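Local coordinates for protein putative polysaccharide binding proteins (DUF1812) (Bacteroides thetaiotaomicron VPI-5482, PDB 3GF8) that probably takes part in fimbrial assembly as an outer-membrane lipoprotein of the FimB/Mfa2 family, and may bind polysaccharide, at residues A[37-41]-A[53-58]; A[44-50]-A[94-100]; A[72-76]-A[132-136]; A[101-107]-A[179-183]. All blocks are in the same frame, centred on the assembly; numbering follows the deposited sequence.

How the interactions relate
The first three contacts lie on the same side of the chain's centre. Interactions 1 and 3, with centres about 22 Å apart, join neighbouring parts of one set of strands: 38-44 pairs with 50-57 and with 75-83, which pairs with 124-133. Residues 44-50 of interaction 2 turn the hairpin whose arms meet in interaction 1, about 19 Å away between centres. Interaction 2 also borders interaction 3, where Lys46 CB comes 4.1 Å from Gln76 O. It packs more closely on interaction 4, centred about 15 Å away: Phe44 CE1 lies 3.4 Å from Leu101 CD2, and Leu94 CD2 packs on Asp103. None of the four contacts includes a bound ligand.

Interaction 1: residues A[37-41]-A[53-58]; sequences DKVEL and KQAEEG
Glu40 carries CG anti to its backbone N (chi1 -176°) on an extended chain, while Lys53 starts with CG between its backbone N and carbonyl carbon and folds back at its last torsion (chi4 65°); the straight glutamate and the bent lysine bring ammonium and carboxylate into a salt bridge, Lys53 NZ to Glu40 OE2 2.8 Å. The nitrogen sits above the carboxylate plane, and Lys53 CD and CE run past the same group. Glu40 OE1 is engaged separately by the hydroxyl of Tyr42. Trading Glu40 for an alanine would probably leave Lys53 NZ and the Tyr42 hydroxyl without their carboxylate mate and the lysine free to swing. The backbones form the two arms of an antiparallel beta hairpin, strands 38-44 and 50-57, their short segments running at 169°. Val39 and Glu56 make a hydrogen-bonded pair, Val39 N to Glu56 O 2.9 Å and Glu56 N to Val39 O 3.0 Å. On the Glu40 face, Lys38 CB rests on Glu57 CB at 3.7 Å, and a water links Lys38 NZ to Glu57 OE1. Glu57 OE2 and Asp37 OD1 both turn to Arg86, and Lys38 NZ also reaches Ala85 O. Val39 and Leu41 occupy the other face, packed on Met68 and strand 16-21.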
loop_
_atom_site.group_PDB
_atom_site.type_symbol
_atom_site.label_atom_id
_atom_site.label_comp_id
_atom_site.label_asym_id
_atom_site.label_seq_id
_atom_site.Cartn_x
_atom_site.Cartn_y
_atom_site.Cartn_z
ATOM N N ASP A 37 2.977 12.378 7.427
ATOM C CA ASP A 37 3.640 13.684 7.458
ATOM C C ASP A 37 3.422 14.549 6.217
ATOM O O ASP A 37 4.064 15.573 6.086
ATOM C CB ASP A 37 5.135 13.538 7.761
ATOM C CG ASP A 37 5.980 13.057 6.576
ATOM O OD1 ASP A 37 5.525 12.893 5.398
ATOM O OD2 ASP A 37 7.179 12.864 6.851
ATOM N N LYS A 38 2.508 14.171 5.323
ATOM C CA LYS A 38 2.143 15.076 4.220
ATOM C C LYS A 38 0.785 14.698 3.701
ATOM O O LYS A 38 0.490 13.516 3.482
ATOM C CB LYS A 38 3.190 15.011 3.095
ATOM C CG LYS A 38 2.813 15.803 1.802
ATOM C CD LYS A 38 3.863 15.646 0.688
ATOM C CE LYS A 38 3.461 16.395 -0.556
ATOM N NZ LYS A 38 4.378 16.153 -1.701
ATOM N N VAL A 39 -0.060 15.704 3.512
ATOM C CA VAL A 39 -1.368 15.501 2.904
ATOM C C VAL A 39 -1.450 16.465 1.735
ATOM O O VAL A 39 -0.909 17.578 1.808
ATOM C CB VAL A 39 -2.490 15.703 3.918
ATOM C CG1 VAL A 39 -2.468 14.600 4.966
ATOM C CG2 VAL A 39 -2.362 17.104 4.642
ATOM N N GLU A 40 -2.097 16.040 0.648
ATOM C CA GLU A 40 -2.357 16.931 -0.445
ATOM C C GLU A 40 -3.806 16.748 -0.860
ATOM O O GLU A 40 -4.205 15.685 -1.367
ATOM C CB GLU A 40 -1.384 16.678 -1.577
ATOM C CG GLU A 40 -1.521 17.654 -2.787
ATOM C CD GLU A 40 -0.346 17.521 -3.782
ATOM O OE1 GLU A 40 -0.248 16.504 -4.533
ATOM O OE2 GLU A 40 0.503 18.424 -3.783
ATOM N N LEU A 41 -4.594 17.788 -0.595
ATOM C CA LEU A 41 -6.045 17.777 -0.836
ATOM C C LEU A 41 -6.313 18.273 -2.259
ATOM O O LEU A 41 -5.797 19.307 -2.660
ATOM C CB LEU A 41 -6.767 18.694 0.165
ATOM C CG LEU A 41 -8.304 18.624 0.206
ATOM C CD1 LEU A 41 -8.774 17.393 0.929
ATOM C CD2 LEU A 41 -8.906 19.883 0.838
ATOM N N LYS A 53 -5.257 22.223 -5.709
ATOM C CA LYS A 53 -4.805 21.288 -4.675
ATOM C C LYS A 53 -4.153 22.088 -3.586
ATOM O O LYS A 53 -3.823 23.251 -3.803
ATOM C CB LYS A 53 -3.872 20.206 -5.230
ATOM C CG LYS A 53 -2.577 20.695 -5.879
ATOM C CD LYS A 53 -1.866 19.535 -6.544
ATOM C CE LYS A 53 -0.465 19.883 -7.064
ATOM N NZ LYS A 53 0.415 20.225 -5.922
ATOM N N GLN A 54 -4.009 21.484 -2.404
ATOM C CA GLN A 54 -3.414 22.151 -1.261
ATOM C C GLN A 54 -2.638 21.113 -0.451
ATOM O O GLN A 54 -3.196 20.074 -0.058
ATOM C CB GLN A 54 -4.493 22.818 -0.427
ATOM C CG GLN A 54 -4.049 23.445 0.873
ATOM C CD GLN A 54 -5.147 24.345 1.488
ATOM O OE1 GLN A 54 -6.119 24.709 0.825
ATOM N NE2 GLN A 54 -4.976 24.717 2.746
ATOM N N ALA A 55 -1.364 21.424 -0.224
ATOM C CA ALA A 55 -0.399 20.523 0.381
ATOM C C ALA A 55 0.065 21.100 1.694
ATOM O O ALA A 55 0.334 22.286 1.813
ATOM C CB ALA A 55 0.815 20.307 -0.552
ATOM N N GLU A 56 0.142 20.261 2.708
ATOM C CA GLU A 56 0.786 20.666 3.943
ATOM C C GLU A 56 1.492 19.437 4.437
ATOM O O GLU A 56 1.069 18.294 4.137
ATOM C CB GLU A 56 -0.267 21.159 4.920
ATOM C CG GLU A 56 0.313 21.914 6.112
ATOM C CD GLU A 56 -0.730 22.739 6.855
ATOM O OE1 GLU A 56 -1.953 22.589 6.545
ATOM O OE2 GLU A 56 -0.312 23.534 7.739
ATOM N N GLU A 57 2.576 19.675 5.150
ATOM C CA GLU A 57 3.455 18.639 5.605
ATOM C C GLU A 57 4.271 19.153 6.773
ATOM O O GLU A 57 4.353 20.351 6.989
ATOM C CB GLU A 57 4.375 18.233 4.478
ATOM C CG GLU A 57 5.364 19.295 4.072
ATOM C CD GLU A 57 6.417 18.731 3.137
ATOM O OE1 GLU A 57 6.149 18.637 1.940
ATOM O OE2 GLU A 57 7.495 18.344 3.610
ATOM N N GLY A 58 4.856 18.244 7.540
ATOM C CA GLY A 58 5.665 18.626 8.702
ATOM C C GLY A 58 4.947 18.533 10.043
ATOM O O GLY A 58 3.947 17.789 10.224
HETATM O O HOH W 1 6.697 17.538 -0.612
#

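Interaction 2: residues A[44-50]-A[94-100]; sequences FDKNGKY and LTPGVST
Leu94 CB sits squarely over one face of the Tyr50 ring, 3.6 Å from its centroid and 14° off the ring normal, a CH-pi contact at the centre of this meeting of two loops. A chi1 of 180° swings the Tyr50 ring away from its own amide and toward Leu94, and Leu94 CD1 reaches Tyr50 CD1, 3.6 Å away. The same methyl approaches the edge of the Phe44 ring, 3.8 Å from Phe44 CZ, so one leucine serves two aromatic rings. Pro96 N lies at the edge of the Tyr50 ring, near its plane, and Pro96 CD touches Tyr50 CD2, at 4.0 Å.

Outward from this apolar group, the backbone of Tyr50 is gripped at both ends: its N donates to Ser99 O at 2.8 Å, and its O accepts from Gly97 N at 2.9 Å. Ser99 OG takes the amide of Thr95 at 2.7 Å, tying its loop internally. In the other segment, residues Asp45 to Gly48 make a type I turn at the tip of the hairpin. At the rim, Lys49 bends at chi2 and lays CD beside Thr100 CG2, while NZ donates a long bond of 3.3 Å to Val98 O.

The chemistry thus divides: short backbone bonds fix Tyr50 against the 94-100 loop, aliphatic contacts cover one face of its ring and meet the edge of Phe44, and the lysine adds a polar fringe.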
loop_
_atom_site.group_PDB
_atom_site.type_symbol
_atom_site.label_atom_id
_atom_site.label_comp_id
_atom_site.label_asym_id
_atom_site.label_seq_id
_atom_site.Cartn_x
_atom_site.Cartn_y
_atom_site.Cartn_z
ATOM N N PHE A 44 -12.460 19.719 -6.362
ATOM C CA PHE A 44 -13.150 19.751 -7.627
ATOM C C PHE A 44 -14.527 20.379 -7.369
ATOM O O PHE A 44 -15.053 20.301 -6.267
ATOM C CB PHE A 44 -13.311 18.324 -8.160
ATOM C CG PHE A 44 -12.012 17.640 -8.471
ATOM C CD1 PHE A 44 -11.324 16.953 -7.490
ATOM C CD2 PHE A 44 -11.471 17.689 -9.753
ATOM C CE1 PHE A 44 -10.106 16.326 -7.784
ATOM C CE2 PHE A 44 -10.270 17.063 -10.047
ATOM C CZ PHE A 44 -9.587 16.386 -9.061
ATOM N N ASP A 45 -15.119 20.964 -8.394
ATOM C CA ASP A 45 -16.388 21.685 -8.235
ATOM C C ASP A 45 -17.618 20.832 -8.495
ATOM O O ASP A 45 -17.510 19.610 -8.630
ATOM C CB ASP A 45 -16.392 22.896 -9.157
ATOM C CG ASP A 45 -16.494 22.531 -10.648
ATOM O OD1 ASP A 45 -16.901 21.404 -11.045
ATOM O OD2 ASP A 45 -16.140 23.419 -11.417
ATOM N N LYS A 46 -18.778 21.500 -8.547
ATOM C CA LYS A 46 -20.071 20.872 -8.822
ATOM C C LYS A 46 -19.957 19.987 -10.066
ATOM O O LYS A 46 -20.266 18.788 -10.043
ATOM C CB LYS A 46 -21.134 21.953 -9.045
ATOM N N ASN A 47 -19.427 20.586 -11.125
ATOM C CA ASN A 47 -19.222 19.911 -12.403
ATOM C C ASN A 47 -18.113 18.847 -12.456
ATOM O O ASN A 47 -17.936 18.218 -13.508
ATOM C CB ASN A 47 -18.930 20.961 -13.483
ATOM C CG ASN A 47 -19.941 22.097 -13.482
ATOM O OD1 ASN A 47 -21.120 21.903 -13.143
ATOM N ND2 ASN A 47 -19.485 23.289 -13.854
ATOM N N GLY A 48 -17.360 18.641 -11.370
ATOM C CA GLY A 48 -16.235 17.684 -11.382
ATOM C C GLY A 48 -14.926 18.222 -11.974
ATOM O O GLY A 48 -13.956 17.475 -12.142
ATOM N N LYS A 49 -14.906 19.517 -12.273
ATOM C CA LYS A 49 -13.719 20.215 -12.758
ATOM C C LYS A 49 -12.814 20.616 -11.593
ATOM O O LYS A 49 -13.259 21.104 -10.575
ATOM C CB LYS A 49 -14.089 21.483 -13.534
ATOM C CG LYS A 49 -14.991 21.262 -14.748
ATOM C CD LYS A 49 -14.226 20.717 -15.930
ATOM C CE LYS A 49 -15.109 20.638 -17.155
ATOM N NZ LYS A 49 -14.260 20.306 -18.318
ATOM N N TYR A 50 -11.533 20.414 -11.800
ATOM C CA TYR A 50 -10.509 20.730 -10.843
ATOM C C TYR A 50 -10.484 22.199 -10.528
ATOM O O TYR A 50 -10.557 23.027 -11.421
ATOM C CB TYR A 50 -9.170 20.354 -11.459
ATOM C CG TYR A 50 -7.959 20.597 -10.642
ATOM C CD1 TYR A 50 -7.722 19.869 -9.500
ATOM C CD2 TYR A 50 -6.988 21.521 -11.057
ATOM C CE1 TYR A 50 -6.560 20.054 -8.779
ATOM C CE2 TYR A 50 -5.838 21.709 -10.346
ATOM C CZ TYR A 50 -5.626 20.959 -9.202
ATOM O OH TYR A 50 -4.473 21.105 -8.476
ATOM N N LEU A 94 -2.917 18.897 -13.015
ATOM C CA LEU A 94 -4.235 19.207 -13.545
ATOM C C LEU A 94 -4.326 20.697 -13.853
ATOM O O LEU A 94 -3.602 21.525 -13.295
ATOM C CB LEU A 94 -5.306 18.788 -12.520
ATOM C CG LEU A 94 -5.460 17.283 -12.225
ATOM C CD1 LEU A 94 -6.764 17.041 -11.482
ATOM C CD2 LEU A 94 -5.379 16.349 -13.436
ATOM N N THR A 95 -5.237 21.046 -14.728
ATOM C CA THR A 95 -5.451 22.453 -15.060
ATOM C C THR A 95 -6.790 22.926 -14.489
ATOM O O THR A 95 -7.830 22.325 -14.782
ATOM C CB THR A 95 -5.368 22.688 -16.571
ATOM O OG1 THR A 95 -4.054 22.312 -17.024
ATOM C CG2 THR A 95 -5.636 24.154 -16.896
ATOM N N PRO A 96 -6.758 23.964 -13.641
ATOM C CA PRO A 96 -7.994 24.527 -13.080
ATOM C C PRO A 96 -9.020 24.864 -14.174
ATOM O O PRO A 96 -8.683 25.477 -15.187
ATOM C CB PRO A 96 -7.519 25.791 -12.345
ATOM C CG PRO A 96 -6.114 25.453 -11.934
ATOM C CD PRO A 96 -5.564 24.620 -13.090
ATOM N N GLY A 97 -10.244 24.372 -13.991
ATOM C CA GLY A 97 -11.350 24.692 -14.878
ATOM C C GLY A 97 -11.389 23.862 -16.131
ATOM O O GLY A 97 -12.317 24.016 -16.942
ATOM N N VAL A 98 -10.393 22.990 -16.304
ATOM C CA VAL A 98 -10.260 22.187 -17.523
ATOM C C VAL A 98 -10.239 20.698 -17.135
ATOM O O VAL A 98 -11.098 19.934 -17.581
ATOM C CB VAL A 98 -9.045 22.636 -18.367
ATOM C CG1 VAL A 98 -8.857 21.728 -19.592
ATOM C CG2 VAL A 98 -9.221 24.130 -18.830
ATOM N N SER A 99 -9.335 20.305 -16.244
ATOM C CA SER A 99 -9.219 18.894 -15.856
ATOM C C SER A 99 -10.359 18.404 -14.956
ATOM O O SER A 99 -11.015 19.181 -14.306
ATOM C CB SER A 99 -7.875 18.662 -15.147
ATOM O OG SER A 99 -6.810 19.254 -15.893
ATOM N N THR A 100 -10.577 17.089 -14.920
ATOM C CA THR A 100 -11.552 16.466 -14.027
ATOM C C THR A 100 -10.880 15.304 -13.282
ATOM O O THR A 100 -9.713 14.980 -13.578
ATOM C CB THR A 100 -12.721 15.927 -14.827
ATOM O OG1 THR A 100 -12.262 14.851 -15.646
ATOM C CG2 THR A 100 -13.313 17.025 -15.725
HETATM O O HOH W 2 -2.650 18.966 -10.114
#

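Interaction 3: residues A[72-76]-A[132-136]; sequences LPVGQ and NFDGT
Phe133 and Gly75 form the tight part of this contact, where strand 75-83 begins and strand 124-133 ends. They are an antiparallel hydrogen-bonded pair: Gly75 N donates to Phe133 O at 2.7 Å, and Phe133 N returns a nearly straight bond to Gly75 O, with 175° at the hydrogen. Gly75 adopts phi 157°, where a side chain would strike the preceding carbonyl oxygen. The Phe133 ring reaches back to Leu72 and Pro73, ahead of strand 75-83, and the carbonyl oxygens of these two residues meet its edge near the plane, Leu72 O 3.6 Å from Phe133 CE2. Over one ring face stands Gly135 N of the following turn. Leu16 of strand 16-21 touches both Phe133 and Leu72.

Val74 spans the border between the tight and the looser side, its CG1 3.2 Å from Phe133 O and its CG2 3.4 Å from Asp134 O. Beyond it the contact thins on the exposed side. Gln76 CG only brushes Asn132 CG, at 3.9 Å, and their amide planes lie 37° apart. Asp134 instead makes an Asx turn, its OD1 accepting from Thr136 N at 2.9 Å and from Thr136 OG1.

Chemically, the strand ends are held by backbone bonds and one ring whose rim meets carbonyl oxygens, an edge where the partly positive ring hydrogens probably favour them; Gln76 and Asn132, touching loosely on the exposed side, probably add little.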
loop_
_atom_site.group_PDB
_atom_site.type_symbol
_atom_site.label_atom_id
_atom_site.label_comp_id
_atom_site.label_asym_id
_atom_site.label_seq_id
_atom_site.Cartn_x
_atom_site.Cartn_y
_atom_site.Cartn_z
ATOM N N LEU A 72 -12.564 28.642 0.440
ATOM C CA LEU A 72 -13.444 28.134 -0.583
ATOM C C LEU A 72 -14.684 28.998 -0.618
ATOM O O LEU A 72 -15.196 29.430 0.429
ATOM C CB LEU A 72 -13.813 26.668 -0.247
ATOM C CG LEU A 72 -13.861 25.678 -1.420
ATOM C CD1 LEU A 72 -12.607 25.816 -2.222
ATOM C CD2 LEU A 72 -14.023 24.232 -0.978
ATOM N N PRO A 73 -15.184 29.288 -1.813
ATOM C CA PRO A 73 -16.455 30.020 -1.846
ATOM C C PRO A 73 -17.600 29.129 -1.427
ATOM O O PRO A 73 -17.465 27.915 -1.405
ATOM C CB PRO A 73 -16.604 30.399 -3.312
ATOM C CG PRO A 73 -15.297 30.083 -3.940
ATOM C CD PRO A 73 -14.661 29.024 -3.154
ATOM N N VAL A 74 -18.726 29.711 -1.088
ATOM C CA VAL A 74 -19.916 28.926 -0.897
ATOM C C VAL A 74 -20.060 28.049 -2.128
ATOM O O VAL A 74 -19.787 28.501 -3.226
ATOM C CB VAL A 74 -21.153 29.819 -0.806
ATOM C CG1 VAL A 74 -22.443 28.968 -0.805
ATOM C CG2 VAL A 74 -21.045 30.733 0.399
ATOM N N GLY A 75 -20.452 26.794 -1.949
ATOM C CA GLY A 75 -20.778 25.938 -3.077
ATOM C C GLY A 75 -20.671 24.464 -2.767
ATOM O O GLY A 75 -20.479 24.075 -1.608
ATOM N N GLN A 76 -20.824 23.650 -3.807
ATOM C CA GLN A 76 -20.670 22.206 -3.697
ATOM C C GLN A 76 -19.402 21.716 -4.403
ATOM O O GLN A 76 -19.075 22.167 -5.500
ATOM C CB GLN A 76 -21.903 21.523 -4.263
ATOM C CG GLN A 76 -23.105 21.732 -3.354
ATOM C CD GLN A 76 -24.365 21.144 -3.921
ATOM O OE1 GLN A 76 -24.795 20.063 -3.505
ATOM N NE2 GLN A 76 -24.971 21.846 -4.886
ATOM N N ASN A 132 -20.719 20.259 0.821
ATOM C CA ASN A 132 -21.673 21.331 0.567
ATOM C C ASN A 132 -21.394 22.371 1.619
ATOM O O ASN A 132 -21.592 22.102 2.785
ATOM C CB ASN A 132 -23.105 20.807 0.665
ATOM C CG ASN A 132 -24.161 21.892 0.414
ATOM O OD1 ASN A 132 -23.864 23.094 0.377
ATOM N ND2 ASN A 132 -25.410 21.458 0.242
ATOM N N PHE A 133 -20.897 23.533 1.198
ATOM C CA PHE A 133 -20.506 24.610 2.099
ATOM C C PHE A 133 -21.327 25.851 1.738
ATOM O O PHE A 133 -21.171 26.406 0.647
ATOM C CB PHE A 133 -19.012 24.893 1.918
ATOM C CG PHE A 133 -18.459 26.002 2.788
ATOM C CD1 PHE A 133 -18.474 25.897 4.177
ATOM C CD2 PHE A 133 -17.854 27.121 2.212
ATOM C CE1 PHE A 133 -17.946 26.898 4.990
ATOM C CE2 PHE A 133 -17.320 28.127 3.017
ATOM C CZ PHE A 133 -17.366 28.005 4.420
ATOM N N ASP A 134 -22.185 26.300 2.649
ATOM C CA ASP A 134 -22.992 27.495 2.368
ATOM C C ASP A 134 -22.499 28.779 3.035
ATOM O O ASP A 134 -23.124 29.824 2.895
ATOM C CB ASP A 134 -24.466 27.245 2.685
ATOM C CG ASP A 134 -24.748 27.062 4.159
ATOM O OD1 ASP A 134 -23.965 27.505 5.033
ATOM O OD2 ASP A 134 -25.809 26.479 4.424
ATOM N N GLY A 135 -21.392 28.703 3.764
ATOM C CA GLY A 135 -20.814 29.885 4.393
ATOM C C GLY A 135 -21.464 30.391 5.668
ATOM O O GLY A 135 -20.968 31.350 6.264
ATOM N N THR A 136 -22.556 29.781 6.105
ATOM C CA THR A 136 -23.245 30.275 7.288
ATOM C C THR A 136 -22.682 29.718 8.590
ATOM O O THR A 136 -22.946 30.284 9.660
ATOM C CB THR A 136 -24.729 29.917 7.271
ATOM O OG1 THR A 136 -24.863 28.485 7.242
ATOM C CG2 THR A 136 -25.427 30.555 6.063
#

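Interaction 4: residues A[101-107]-A[179-183]; sequences LTDLKLK and GHLGH
Leu106 and Leu181 form an antiparallel hydrogen-bonded pair, Leu181 N to Leu106 O at 2.8 Å and Leu106 N to Leu181 O at 3.0 Å, between short segments running at 165°. This joins strand 180-182 to 105-108, the middle of a three-stranded antiparallel sheet completed by 89-91. Both leucines lean on Trp82 of strand 75-83.

On the other face the His180 ring stands between two lysine chains. Lys107 bends at chi3 (-96°), which sets CE over the centre of the ring, 3.9 Å from its centroid, in a CH-pi contact. Lys105 approaches obliquely from the other side, its CB 3.7 Å from His180 NE2, and Leu106 O meets the ring edge at His180 CD2, 3.3 Å away. His180 ND1 is hydrogen-bonded to Asp189 O. With an alanine at His180, Asp189 O would probably lose its imidazole partner and the Lys107 chain the surface it lies on.

Past the paired residues, His183 faces the 3-10 turn of residues 101-103. Leu101 CB stands over one face of its ring, 4.0 Å from the centroid and displaced toward the rim, and Thr102 CG2 lies near CE1. One water gathers the ends here: it donates to Thr102 O and to Leu104 O, accepts from His183 N, and lies in the ring plane of His183, 2.9 Å from ND1.

Direct backbone bonding therefore gives way to water-mediated bonding toward His183, and both imidazoles act largely as flat surfaces for aliphatic carbons while ND1 of each has a polar neighbour, Asp189 O for His180 and the water for His183.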
loop_
_atom_site.group_PDB
_atom_site.type_symbol
_atom_site.label_atom_id
_atom_site.label_comp_id
_atom_site.label_asym_id
_atom_site.label_seq_id
_atom_site.Cartn_x
_atom_site.Cartn_y
_atom_site.Cartn_z
ATOM N N LEU A 101 -11.610 14.696 -12.336
ATOM C CA LEU A 101 -11.099 13.604 -11.491
ATOM C C LEU A 101 -10.413 12.498 -12.267
ATOM O O LEU A 101 -9.366 12.044 -11.864
ATOM C CB LEU A 101 -12.220 12.951 -10.657
ATOM C CG LEU A 101 -12.476 13.481 -9.242
ATOM C CD1 LEU A 101 -13.737 12.838 -8.707
ATOM C CD2 LEU A 101 -11.300 13.211 -8.302
ATOM N N THR A 102 -11.000 12.076 -13.383
ATOM C CA THR A 102 -10.448 10.934 -14.097
ATOM C C THR A 102 -9.075 11.256 -14.677
ATOM O O THR A 102 -8.339 10.336 -15.027
ATOM C CB THR A 102 -11.407 10.432 -15.187
ATOM O OG1 THR A 102 -11.573 11.444 -16.198
ATOM C CG2 THR A 102 -12.812 10.065 -14.583
ATOM N N ASP A 103 -8.717 12.545 -14.781
ATOM C CA ASP A 103 -7.362 12.937 -15.203
ATOM C C ASP A 103 -6.278 12.710 -14.151
ATOM O O ASP A 103 -5.075 12.765 -14.474
ATOM C CB ASP A 103 -7.301 14.423 -15.572
ATOM C CG ASP A 103 -8.083 14.751 -16.836
ATOM O OD1 ASP A 103 -8.121 13.911 -17.747
ATOM O OD2 ASP A 103 -8.670 15.850 -16.917
ATOM N N LEU A 104 -6.694 12.564 -12.894
ATOM C CA LEU A 104 -5.766 12.476 -11.759
ATOM C C LEU A 104 -5.285 11.032 -11.602
ATOM O O LEU A 104 -6.091 10.116 -11.370
ATOM C CB LEU A 104 -6.438 12.931 -10.451
ATOM C CG LEU A 104 -5.502 13.075 -9.248
ATOM C CD1 LEU A 104 -4.490 14.101 -9.585
ATOM C CD2 LEU A 104 -6.224 13.466 -7.966
ATOM N N LYS A 105 -3.979 10.830 -11.753
ATOM C CA LYS A 105 -3.423 9.491 -11.686
ATOM C C LYS A 105 -2.097 9.584 -10.971
ATOM O O LYS A 105 -1.413 10.573 -11.093
ATOM C CB LYS A 105 -3.213 8.958 -13.085
ATOM C CG LYS A 105 -4.454 9.039 -13.961
ATOM C CD LYS A 105 -4.198 8.464 -15.321
ATOM C CE LYS A 105 -5.490 8.373 -16.077
ATOM N NZ LYS A 105 -5.211 8.278 -17.491
ATOM N N LEU A 106 -1.740 8.532 -10.248
ATOM C CA LEU A 106 -0.502 8.473 -9.505
ATOM C C LEU A 106 0.228 7.267 -10.072
ATOM O O LEU A 106 -0.351 6.186 -10.235
ATOM C CB LEU A 106 -0.789 8.346 -8.025
ATOM C CG LEU A 106 0.393 8.285 -7.028
ATOM C CD1 LEU A 106 0.023 8.852 -5.678
ATOM C CD2 LEU A 106 0.860 6.883 -6.860
ATOM N N LYS A 107 1.487 7.463 -10.433
ATOM C CA LYS A 107 2.266 6.365 -10.982
ATOM C C LYS A 107 3.564 6.210 -10.205
ATOM O O LYS A 107 4.282 7.179 -9.988
ATOM C CB LYS A 107 2.511 6.573 -12.475
ATOM C CG LYS A 107 3.291 5.445 -13.081
ATOM C CD LYS A 107 3.633 5.676 -14.529
ATOM C CE LYS A 107 2.620 4.994 -15.446
ATOM N NZ LYS A 107 2.895 5.256 -16.882
ATOM N N GLY A 179 1.252 -0.471 -10.107
ATOM C CA GLY A 179 1.965 0.793 -9.924
ATOM C C GLY A 179 1.273 2.030 -10.479
ATOM O O GLY A 179 1.891 3.106 -10.518
ATOM N N HIS A 180 0.007 1.919 -10.891
ATOM C CA HIS A 180 -0.699 3.075 -11.506
ATOM C C HIS A 180 -2.115 3.201 -10.912
ATOM O O HIS A 180 -2.990 2.391 -11.198
ATOM C CB HIS A 180 -0.744 2.910 -13.031
ATOM C CG HIS A 180 -0.960 4.179 -13.795
ATOM N ND1 HIS A 180 -1.307 4.180 -15.129
ATOM C CD2 HIS A 180 -0.893 5.480 -13.419
ATOM C CE1 HIS A 180 -1.409 5.430 -15.548
ATOM N NE2 HIS A 180 -1.181 6.237 -14.526
ATOM N N LEU A 181 -2.317 4.195 -10.052
ATOM C CA LEU A 181 -3.571 4.309 -9.308
ATOM C C LEU A 181 -4.419 5.472 -9.832
ATOM O O LEU A 181 -3.939 6.570 -9.989
ATOM C CB LEU A 181 -3.289 4.474 -7.813
ATOM C CG LEU A 181 -2.443 3.350 -7.203
ATOM C CD1 LEU A 181 -2.164 3.600 -5.753
ATOM C CD2 LEU A 181 -3.113 1.965 -7.475
ATOM N N GLY A 182 -5.694 5.202 -10.067
ATOM C CA GLY A 182 -6.642 6.228 -10.451
ATOM C C GLY A 182 -7.140 7.037 -9.274
ATOM O O GLY A 182 -6.843 6.733 -8.109
ATOM N N HIS A 183 -7.931 8.062 -9.581
ATOM C CA HIS A 183 -8.501 8.967 -8.553
ATOM C C HIS A 183 -9.415 8.254 -7.551
ATOM O O HIS A 183 -9.696 8.789 -6.461
ATOM C CB HIS A 183 -9.344 10.051 -9.236
ATOM C CG HIS A 183 -10.612 9.514 -9.800
ATOM N ND1 HIS A 183 -10.675 8.904 -11.039
ATOM C CD2 HIS A 183 -11.850 9.429 -9.267
ATOM C CE1 HIS A 183 -11.915 8.505 -11.257
ATOM N NE2 HIS A 183 -12.644 8.806 -10.194
HETATM O O HOH W 3 -8.170 8.533 -12.427
HETATM O O HOH W 4 -5.058 9.407 -8.776
#